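Local atomic coordinates of Lmo0325 protein (Listeria monocytogenes EGD-e, PDB entry 4RYK), a protein that probably binds DNA as a transcriptional regulator of the Rgg type, joining a helix-turn-helix domain to an all-helical C-terminal domain. Residues G199-C204 with S239-F244; L206-T211 with E228-A233; A249-G254 with R268-A273. All coordinates share one frame; numbering follows the deposited sequence.

Contact 1 of 3, residues G199-C204 with S239-F244; sequences GRLLFC and SFNSAF
The guanidinium of R200 meets S239 over one face and N241 at its edge. S239 OG sits above the centre of the group, 3.1 Å from R200 CZ, but it lies off the N-H directions, and no hydrogen bond joins the two; OG is instead bonded to the backbone oxygen of T236. The edge carries the polar grip. N241 OD1 lies only 3° out of the guanidinium plane and accepts from R200 NE at 3.0 Å and from R200 NH2 at 3.2 Å, a side-on hold of two nitrogens on one oxygen. From the amide's side the two donors differ: NE is tilted slightly from the carbonyl plane, whereas NH2 stands well above it, in keeping with guanidinium and amide planes 72° apart. R200 NH1 is used elsewhere, on the backbone oxygen of R194.

The contact joins helix 197-216 to the turn that leads from helix 220-235 into helix 243-259, within the all-helical C-terminal domain of the Rgg family. S242 is the N-cap residue of that last helix, although its OG bonds back to the oxygen of S234 rather than capping. An extended start to the R200 chain, with CG anti to the backbone N, followed by a bend at chi3 of 64°, brings the guanidinium to this turn.

Alongside the polar pair, L201 reaches N241 with its two methyls: CD2 is 3.5 Å from N241 O, and CD1 lies 3.8 Å from N241 ND2. N241 and L201 also pack against L201 and N241 of the second subunit, respectively.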
loop_
_atom_site.group_PDB
_atom_site.type_symbol
_atom_site.label_atom_id
_atom_site.label_comp_id
_atom_site.label_asym_id
_atom_site.label_seq_id
_atom_site.Cartn_x
_atom_site.Cartn_y
_atom_site.Cartn_z
ATOM N N GLY A 199 6.365 1.606 -2.929
ATOM C CA GLY A 199 7.678 1.452 -3.486
ATOM C C GLY A 199 8.337 0.277 -2.857
ATOM O O GLY A 199 9.050 -0.460 -3.495
ATOM N N ARG A 200 8.092 0.087 -1.579
ATOM C CA ARG A 200 8.691 -1.035 -0.887
ATOM C C ARG A 200 8.387 -2.376 -1.551
ATOM O O ARG A 200 9.272 -3.208 -1.735
ATOM C CB ARG A 200 8.282 -1.002 0.571
ATOM C CG ARG A 200 8.588 -2.255 1.344
ATOM C CD ARG A 200 8.429 -2.005 2.822
ATOM N NE ARG A 200 7.069 -1.679 3.190
ATOM C CZ ARG A 200 6.686 -0.545 3.718
ATOM N NH1 ARG A 200 7.533 0.418 3.861
ATOM N NH2 ARG A 200 5.417 -0.355 4.044
ATOM N N LEU A 201 7.165 -2.596 -1.958
ATOM C CA LEU A 201 6.810 -3.879 -2.551
ATOM C C LEU A 201 7.404 -4.043 -3.960
ATOM O O LEU A 201 7.794 -5.127 -4.354
ATOM C CB LEU A 201 5.274 -4.027 -2.645
ATOM C CG LEU A 201 4.502 -3.970 -1.294
ATOM C CD1 LEU A 201 2.970 -4.084 -1.497
ATOM C CD2 LEU A 201 4.976 -5.070 -0.356
ATOM N N LEU A 202 7.464 -2.964 -4.713
ATOM C CA LEU A 202 8.168 -2.991 -6.015
ATOM C C LEU A 202 9.639 -3.310 -5.841
ATOM O O LEU A 202 10.172 -4.139 -6.545
ATOM C CB LEU A 202 8.033 -1.651 -6.647
ATOM C CG LEU A 202 8.657 -1.534 -8.030
ATOM C CD1 LEU A 202 7.892 -2.372 -9.043
ATOM C CD2 LEU A 202 8.670 -0.052 -8.446
ATOM N N PHE A 203 10.317 -2.700 -4.857
ATOM C CA PHE A 203 11.695 -3.097 -4.637
ATOM C C PHE A 203 11.827 -4.559 -4.211
ATOM O O PHE A 203 12.735 -5.240 -4.676
ATOM C CB PHE A 203 12.390 -2.138 -3.687
ATOM C CG PHE A 203 12.754 -0.848 -4.345
ATOM C CD1 PHE A 203 13.889 -0.749 -5.108
ATOM C CD2 PHE A 203 11.988 0.247 -4.191
ATOM C CE1 PHE A 203 14.237 0.432 -5.721
ATOM C CE2 PHE A 203 12.325 1.435 -4.806
ATOM C CZ PHE A 203 13.439 1.531 -5.566
ATOM N N CYS A 204 10.946 -5.048 -3.326
ATOM C CA CYS A 204 10.990 -6.445 -2.920
ATOM C C CYS A 204 10.910 -7.384 -4.089
ATOM O O CYS A 204 11.711 -8.300 -4.219
ATOM C CB CYS A 204 9.874 -6.804 -1.953
ATOM S SG CYS A 204 10.101 -6.143 -0.272
ATOM N N SER A 239 7.179 -3.439 8.923
ATOM C CA SER A 239 5.961 -3.442 8.080
ATOM C C SER A 239 5.156 -4.731 8.007
ATOM O O SER A 239 5.690 -5.862 7.612
ATOM C CB SER A 239 6.337 -3.070 6.613
ATOM O OG SER A 239 6.808 -1.741 6.551
ATOM N N PHE A 240 3.849 -4.534 8.221
ATOM C CA PHE A 240 2.911 -5.619 7.963
ATOM C C PHE A 240 2.747 -5.923 6.489
ATOM O O PHE A 240 2.581 -7.096 6.154
ATOM C CB PHE A 240 1.557 -5.431 8.633
ATOM C CG PHE A 240 1.618 -5.376 10.137
ATOM C CD1 PHE A 240 2.704 -5.863 10.837
ATOM C CD2 PHE A 240 0.603 -4.796 10.849
ATOM C CE1 PHE A 240 2.777 -5.794 12.199
ATOM C CE2 PHE A 240 0.659 -4.740 12.241
ATOM C CZ PHE A 240 1.763 -5.213 12.905
ATOM N N ASN A 241 2.886 -4.932 5.597
ATOM C CA ASN A 241 2.446 -5.155 4.235
ATOM C C ASN A 241 3.401 -5.996 3.425
ATOM O O ASN A 241 3.079 -6.301 2.286
ATOM C CB ASN A 241 2.121 -3.845 3.499
ATOM C CG ASN A 241 3.366 -3.137 2.891
ATOM O OD1 ASN A 241 4.509 -3.327 3.331
ATOM N ND2 ASN A 241 3.125 -2.302 1.879
ATOM N N SER A 242 4.540 -6.418 3.991
ATOM C CA SER A 242 5.567 -7.080 3.200
ATOM C C SER A 242 5.887 -8.450 3.713
ATOM O O SER A 242 6.901 -9.054 3.336
ATOM C CB SER A 242 6.816 -6.186 3.131
ATOM O OG SER A 242 7.212 -5.824 4.417
ATOM N N ALA A 243 4.984 -8.986 4.513
ATOM C CA ALA A 243 5.117 -10.351 4.999
ATOM C C ALA A 243 5.334 -11.359 3.890
ATOM O O ALA A 243 6.160 -12.247 4.019
ATOM C CB ALA A 243 3.905 -10.737 5.810
ATOM N N PHE A 244 4.611 -11.219 2.801
ATOM C CA PHE A 244 4.775 -12.138 1.698
ATOM C C PHE A 244 6.244 -12.234 1.247
ATOM O O PHE A 244 6.770 -13.309 0.970
ATOM C CB PHE A 244 3.871 -11.712 0.524
ATOM C CG PHE A 244 4.008 -12.585 -0.713
ATOM C CD1 PHE A 244 4.933 -12.286 -1.698
ATOM C CD2 PHE A 244 3.203 -13.720 -0.883
ATOM C CE1 PHE A 244 5.067 -13.093 -2.835
ATOM C CE2 PHE A 244 3.323 -14.523 -2.016
ATOM C CZ PHE A 244 4.262 -14.225 -2.981
#

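Contact 2 of 3, residues L206-T211 with E228-A233; sequences LFANLT and EKLKEA
F207 presents one face of its ring to K229, with K229 CB 3.6 Å from the ring centroid and only 8° off the ring normal. That places the methylene over the middle of the ring, a CH-pi contact; all six ring carbons lie at similar distances from CB, with CE2 the nearest at 3.7 Å. The lysine chain then bends at chi2 and chi3 and its amino end leads away from the partner helix; of the lysine side chain, the root at CB makes the contact. A233 meets the same ring differently: its CB lies near the ring plane, at the edge, 4.2 Å from F207 CE2. Face and edge are thus taken by residues one helical turn apart on the same helix, while Y190 of helix 176-193 meets the ring edge-to-face.

The two segments belong to helices 197-216 and 220-235, consecutive in the chain and joined by a short turn. The axes of 206-211 and 228-233 run antiparallel at 157° and approach to 8.9 Å, an alpha-hairpin of the kind from which TPR-like, all-helical domains are built.

Nearer the backbone, F207 CB faces L230 CB at 3.9 Å, and this pair coincides with the closest approach of the CA atoms, 5.4 Å. L230 has CG anti to its backbone nitrogen (chi1 169°), an orientation from which its CD2 methyl comes to 4.1 Å from A208 CA. The same leucine also touches A249 of helix 243-259, which lies beyond this hairpin. One turn along from F207, T211 OG1 donates to F207 O at 2.7 Å. T211 N donates to that oxygen too, from the opposite face of the carbonyl plane, so F207 O is gripped by two donors from its own helix.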
loop_
_atom_site.group_PDB
_atom_site.type_symbol
_atom_site.label_atom_id
_atom_site.label_comp_id
_atom_site.label_asym_id
_atom_site.label_seq_id
_atom_site.Cartn_x
_atom_site.Cartn_y
_atom_site.Cartn_z
ATOM N N LEU A 206 11.592 -6.711 -7.243
ATOM C CA LEU A 206 12.770 -6.619 -8.088
ATOM C C LEU A 206 13.926 -7.379 -7.427
ATOM O O LEU A 206 14.633 -8.132 -8.089
ATOM C CB LEU A 206 13.167 -5.168 -8.245
ATOM C CG LEU A 206 14.538 -4.951 -8.917
ATOM C CD1 LEU A 206 14.548 -5.629 -10.280
ATOM C CD2 LEU A 206 14.856 -3.489 -9.072
ATOM N N PHE A 207 14.143 -7.190 -6.132
ATOM C CA PHE A 207 15.263 -7.834 -5.460
ATOM C C PHE A 207 15.096 -9.350 -5.460
ATOM O O PHE A 207 16.090 -10.089 -5.549
ATOM C CB PHE A 207 15.413 -7.385 -4.015
ATOM C CG PHE A 207 15.910 -5.968 -3.826
ATOM C CD1 PHE A 207 16.945 -5.461 -4.571
ATOM C CD2 PHE A 207 15.351 -5.170 -2.856
ATOM C CE1 PHE A 207 17.410 -4.185 -4.361
ATOM C CE2 PHE A 207 15.802 -3.897 -2.640
ATOM C CZ PHE A 207 16.843 -3.397 -3.414
ATOM N N ALA A 208 13.855 -9.818 -5.307
ATOM C CA ALA A 208 13.562 -11.262 -5.423
ATOM C C ALA A 208 13.953 -11.797 -6.787
ATOM O O ALA A 208 14.628 -12.817 -6.876
ATOM C CB ALA A 208 12.099 -11.517 -5.223
ATOM N N ASN A 209 13.544 -11.085 -7.837
ATOM C CA ASN A 209 13.894 -11.476 -9.217
ATOM C C ASN A 209 15.370 -11.544 -9.487
ATOM O O ASN A 209 15.846 -12.482 -10.133
ATOM C CB ASN A 209 13.248 -10.570 -10.257
ATOM C CG ASN A 209 11.762 -10.833 -10.412
ATOM O OD1 ASN A 209 11.218 -11.797 -9.899
ATOM N ND2 ASN A 209 11.104 -9.972 -11.139
ATOM N N LEU A 210 16.097 -10.552 -9.004
ATOM C CA LEU A 210 17.548 -10.554 -9.187
ATOM C C LEU A 210 18.225 -11.680 -8.420
ATOM O O LEU A 210 19.144 -12.331 -8.939
ATOM C CB LEU A 210 18.144 -9.263 -8.693
ATOM C CG LEU A 210 17.753 -8.029 -9.487
ATOM C CD1 LEU A 210 18.416 -6.806 -8.853
ATOM C CD2 LEU A 210 18.133 -8.162 -10.964
ATOM N N THR A 211 17.776 -11.906 -7.182
ATOM C CA THR A 211 18.379 -12.929 -6.357
ATOM C C THR A 211 18.207 -14.266 -7.070
ATOM O O THR A 211 19.132 -15.072 -7.149
ATOM C CB THR A 211 17.755 -12.972 -4.964
ATOM O OG1 THR A 211 17.893 -11.702 -4.315
ATOM C CG2 THR A 211 18.395 -13.991 -4.115
ATOM N N GLU A 228 20.299 -9.828 0.924
ATOM C CA GLU A 228 20.343 -8.977 2.122
ATOM C C GLU A 228 19.436 -7.740 1.930
ATOM O O GLU A 228 18.774 -7.262 2.874
ATOM C CB GLU A 228 21.802 -8.639 2.426
ATOM C CG GLU A 228 22.073 -7.571 3.474
ATOM C CD GLU A 228 23.495 -6.928 3.358
ATOM O OE1 GLU A 228 24.460 -7.575 2.826
ATOM O OE2 GLU A 228 23.636 -5.748 3.807
ATOM N N LYS A 229 19.359 -7.233 0.704
ATOM C CA LYS A 229 18.485 -6.102 0.421
ATOM C C LYS A 229 17.035 -6.496 0.444
ATOM O O LYS A 229 16.197 -5.722 0.864
ATOM C CB LYS A 229 18.735 -5.514 -0.955
ATOM C CG LYS A 229 20.100 -4.877 -1.124
ATOM C CD LYS A 229 20.243 -3.561 -0.383
ATOM C CE LYS A 229 21.705 -3.469 0.041
ATOM N NZ LYS A 229 22.055 -2.104 0.350
ATOM N N LEU A 230 16.738 -7.669 -0.088
ATOM C CA LEU A 230 15.375 -8.181 -0.055
ATOM C C LEU A 230 14.939 -8.352 1.428
ATOM O O LEU A 230 13.838 -7.986 1.790
ATOM C CB LEU A 230 15.299 -9.501 -0.791
ATOM C CG LEU A 230 13.984 -10.246 -0.596
ATOM C CD1 LEU A 230 12.845 -9.438 -1.142
ATOM C CD2 LEU A 230 14.019 -11.568 -1.319
ATOM N N LYS A 231 15.813 -8.907 2.253
ATOM C CA LYS A 231 15.556 -9.048 3.690
ATOM C C LYS A 231 15.285 -7.691 4.318
ATOM O O LYS A 231 14.245 -7.491 4.965
ATOM C CB LYS A 231 16.724 -9.671 4.427
ATOM C CG LYS A 231 16.948 -11.143 4.155
ATOM C CD LYS A 231 16.011 -12.002 4.978
ATOM C CE LYS A 231 16.321 -13.503 4.897
ATOM N NZ LYS A 231 15.486 -14.236 5.904
ATOM N N GLU A 232 16.191 -6.746 4.095
ATOM C CA GLU A 232 16.024 -5.421 4.660
ATOM C C GLU A 232 14.750 -4.741 4.190
ATOM O O GLU A 232 13.968 -4.172 4.987
ATOM C CB GLU A 232 17.217 -4.567 4.300
ATOM C CG GLU A 232 17.195 -3.190 4.920
ATOM C CD GLU A 232 18.333 -2.321 4.386
ATOM O OE1 GLU A 232 18.241 -1.761 3.287
ATOM O OE2 GLU A 232 19.331 -2.225 5.075
ATOM N N ALA A 233 14.535 -4.768 2.900
ATOM C CA ALA A 233 13.360 -4.112 2.316
ATOM C C ALA A 233 12.077 -4.711 2.904
ATOM O O ALA A 233 11.179 -3.983 3.290
ATOM C CB ALA A 233 13.364 -4.262 0.810
#

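Contact 3 of 3, residues A249-G254 with R268-A273; sequences ANYYQG and RQAKRA
Segments 249-254 and 268-273 run antiparallel, with 156° between their helix directions and an axial separation of 7.5 Å. The CA atoms of Y251 and A270 come within 4.5 Å, and the residues at the interface explain this closeness: G254 has no side chain, and A270 and A273 contribute single methyls. G254 CA itself lies 3.9 Å from Q269 CG and faces the start of the A270 backbone.

Y251 packs against both alanines. With chi1 at 177° the ring is carried past A270, one edge bringing CE2 to 3.9 Å from A270 CB, while A270 O lies near the ring plane, at the edge. Y251 CB in turn meets A273 CB at 3.9 Å. Beyond the pair, Y289 of helix 283-300 meets the ring edge-to-face.

Q269 supplies the polar link. Its NE2 donates to the backbone oxygen of N250 at 3.2 Å, with an N-H...O angle of 146°, and the oxygen lies close to the plane of the glutamine amide. This oxygen already accepts the helical bond from G254 N, and the two donors approach from opposite faces of its carbonyl plane, so Q269 adds to the helix bond without displacing it. The N250 and Q269 side chains cross at about a right angle; two waters bridge N250 OD1 and Q269 NE2, all by weak bonds. N250 is held more firmly from across the dimer: ND2 donates to E279 O, and OD1 is hydrogen-bonded to H281 NE2, both of the second subunit.

Close antiparallel packing of consecutive helices 243-259 and 263-279 through small residues is consistent with the helical hairpins of TPR-like domains, the clan to which the Rgg C-terminal region belongs.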
loop_
_atom_site.group_PDB
_atom_site.type_symbol
_atom_site.label_atom_id
_atom_site.label_comp_id
_atom_site.label_asym_id
_atom_site.label_seq_id
_atom_site.Cartn_x
_atom_site.Cartn_y
_atom_site.Cartn_z
ATOM N N ALA A 249 12.114 -14.196 0.842
ATOM C CA ALA A 249 13.488 -14.103 1.396
ATOM C C ALA A 249 13.918 -15.377 2.132
ATOM O O ALA A 249 15.055 -15.835 1.985
ATOM C CB ALA A 249 13.612 -12.910 2.323
ATOM N N ASN A 250 13.003 -15.974 2.897
ATOM C CA ASN A 250 13.313 -17.234 3.560
ATOM C C ASN A 250 13.594 -18.341 2.552
ATOM O O ASN A 250 14.529 -19.128 2.764
ATOM C CB ASN A 250 12.211 -17.709 4.516
ATOM C CG ASN A 250 12.182 -16.938 5.843
ATOM O OD1 ASN A 250 13.122 -16.232 6.204
ATOM N ND2 ASN A 250 11.092 -17.105 6.585
ATOM N N TYR A 251 12.785 -18.417 1.482
ATOM C CA TYR A 251 13.031 -19.364 0.418
ATOM C C TYR A 251 14.457 -19.207 -0.179
ATOM O O TYR A 251 15.232 -20.158 -0.253
ATOM C CB TYR A 251 11.990 -19.254 -0.706
ATOM C CG TYR A 251 12.355 -20.221 -1.801
ATOM C CD1 TYR A 251 13.202 -19.841 -2.829
ATOM C CD2 TYR A 251 11.902 -21.537 -1.766
ATOM C CE1 TYR A 251 13.601 -20.751 -3.809
ATOM C CE2 TYR A 251 12.278 -22.453 -2.717
ATOM C CZ TYR A 251 13.138 -22.069 -3.743
ATOM O OH TYR A 251 13.497 -23.011 -4.682
ATOM N N TYR A 252 14.794 -18.010 -0.620
ATOM C CA TYR A 252 16.118 -17.801 -1.231
ATOM C C TYR A 252 17.318 -17.986 -0.274
ATOM O O TYR A 252 18.382 -18.430 -0.706
ATOM C CB TYR A 252 16.173 -16.455 -1.987
ATOM C CG TYR A 252 15.331 -16.477 -3.246
ATOM C CD1 TYR A 252 15.628 -17.353 -4.290
ATOM C CD2 TYR A 252 14.259 -15.627 -3.408
ATOM C CE1 TYR A 252 14.866 -17.385 -5.446
ATOM C CE2 TYR A 252 13.472 -15.655 -4.564
ATOM C CZ TYR A 252 13.762 -16.544 -5.559
ATOM O OH TYR A 252 13.000 -16.580 -6.699
ATOM N N GLN A 253 17.142 -17.710 1.012
ATOM C CA GLN A 253 18.199 -17.919 2.009
ATOM C C GLN A 253 18.438 -19.432 2.087
ATOM O O GLN A 253 19.590 -19.912 2.171
ATOM C CB GLN A 253 17.806 -17.337 3.366
ATOM C CG GLN A 253 18.827 -17.534 4.482
ATOM C CD GLN A 253 20.200 -16.958 4.132
ATOM O OE1 GLN A 253 20.469 -15.818 4.451
ATOM N NE2 GLN A 253 21.041 -17.723 3.419
ATOM N N GLY A 254 17.344 -20.184 1.965
ATOM C CA GLY A 254 17.421 -21.633 1.937
ATOM C C GLY A 254 18.253 -22.124 0.772
ATOM O O GLY A 254 19.154 -22.925 0.939
ATOM N N ARG A 268 15.505 -27.602 4.350
ATOM C CA ARG A 268 14.382 -27.522 5.276
ATOM C C ARG A 268 13.791 -26.100 5.292
ATOM O O ARG A 268 12.598 -25.913 5.403
ATOM C CB ARG A 268 14.799 -27.946 6.680
ATOM C CG ARG A 268 15.271 -29.408 6.796
ATOM C CD ARG A 268 14.175 -30.425 7.164
ATOM N NE ARG A 268 13.946 -30.577 8.618
ATOM C CZ ARG A 268 13.081 -31.435 9.183
ATOM N NH1 ARG A 268 12.336 -32.251 8.437
ATOM N NH2 ARG A 268 12.956 -31.485 10.511
ATOM N N GLN A 269 14.629 -25.092 5.149
ATOM C CA GLN A 269 14.138 -23.746 5.153
ATOM C C GLN A 269 13.313 -23.465 3.906
ATOM O O GLN A 269 12.287 -22.814 3.982
ATOM C CB GLN A 269 15.300 -22.801 5.210
ATOM C CG GLN A 269 14.922 -21.363 4.939
ATOM C CD GLN A 269 15.122 -20.503 6.125
ATOM O OE1 GLN A 269 15.095 -20.984 7.242
ATOM N NE2 GLN A 269 15.371 -19.231 5.890
ATOM N N ALA A 270 13.792 -23.926 2.759
ATOM C CA ALA A 270 13.093 -23.748 1.485
ATOM C C ALA A 270 11.751 -24.479 1.475
ATOM O O ALA A 270 10.753 -23.939 1.015
ATOM C CB ALA A 270 13.961 -24.249 0.335
ATOM N N LYS A 271 11.741 -25.715 1.945
ATOM C CA LYS A 271 10.502 -26.470 2.124
ATOM C C LYS A 271 9.533 -25.798 3.099
ATOM O O LYS A 271 8.344 -25.848 2.908
ATOM C CB LYS A 271 10.816 -27.885 2.610
ATOM C CG LYS A 271 11.511 -28.742 1.554
ATOM C CD LYS A 271 10.516 -29.389 0.592
ATOM C CE LYS A 271 9.978 -30.706 1.160
ATOM N NZ LYS A 271 8.993 -31.385 0.261
ATOM N N ARG A 272 10.060 -25.161 4.127
ATOM C CA ARG A 272 9.212 -24.474 5.076
ATOM C C ARG A 272 8.544 -23.230 4.412
ATOM O O ARG A 272 7.369 -22.927 4.654
ATOM C CB ARG A 272 10.027 -24.104 6.287
ATOM C CG ARG A 272 9.307 -23.197 7.234
ATOM C CD ARG A 272 8.583 -24.018 8.239
ATOM N NE ARG A 272 7.312 -24.587 7.818
ATOM C CZ ARG A 272 6.120 -23.983 7.899
ATOM N NH1 ARG A 272 5.030 -24.653 7.537
ATOM N NH2 ARG A 272 6.001 -22.723 8.328
ATOM N N ALA A 273 9.272 -22.526 3.552
ATOM C CA ALA A 273 8.685 -21.396 2.878
ATOM C C ALA A 273 7.521 -21.843 1.966
ATOM O O ALA A 273 6.455 -21.237 1.973
ATOM C CB ALA A 273 9.722 -20.646 2.088
HETATM O O HOH W 1 16.482 -16.783 6.388
HETATM O O HOH W 2 15.159 -17.323 8.677
#

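In the fold
Contacts 2 and 3 pair consecutive helices, whereas contact 1 ties helix 197-216, shared with contact 2, to the turn entering the next helix but one, 243-259, shared with contact 3. All are mainly buried, but their centres lie about 10, 14 and 24 Å from the centre of the chain for contacts 1, 2 and 3, so contact 3 is the most peripheral. Contact 2 is apolar across its interface, contact 1 depends on a charged side chain bonded to an amide, and contact 3 combines small-residue packing with a single amide-to-backbone bond. Contacts 1 and 3 each have several links to the second subunit; contact 2 reaches it only through K231, which packs on H281 of the second subunit.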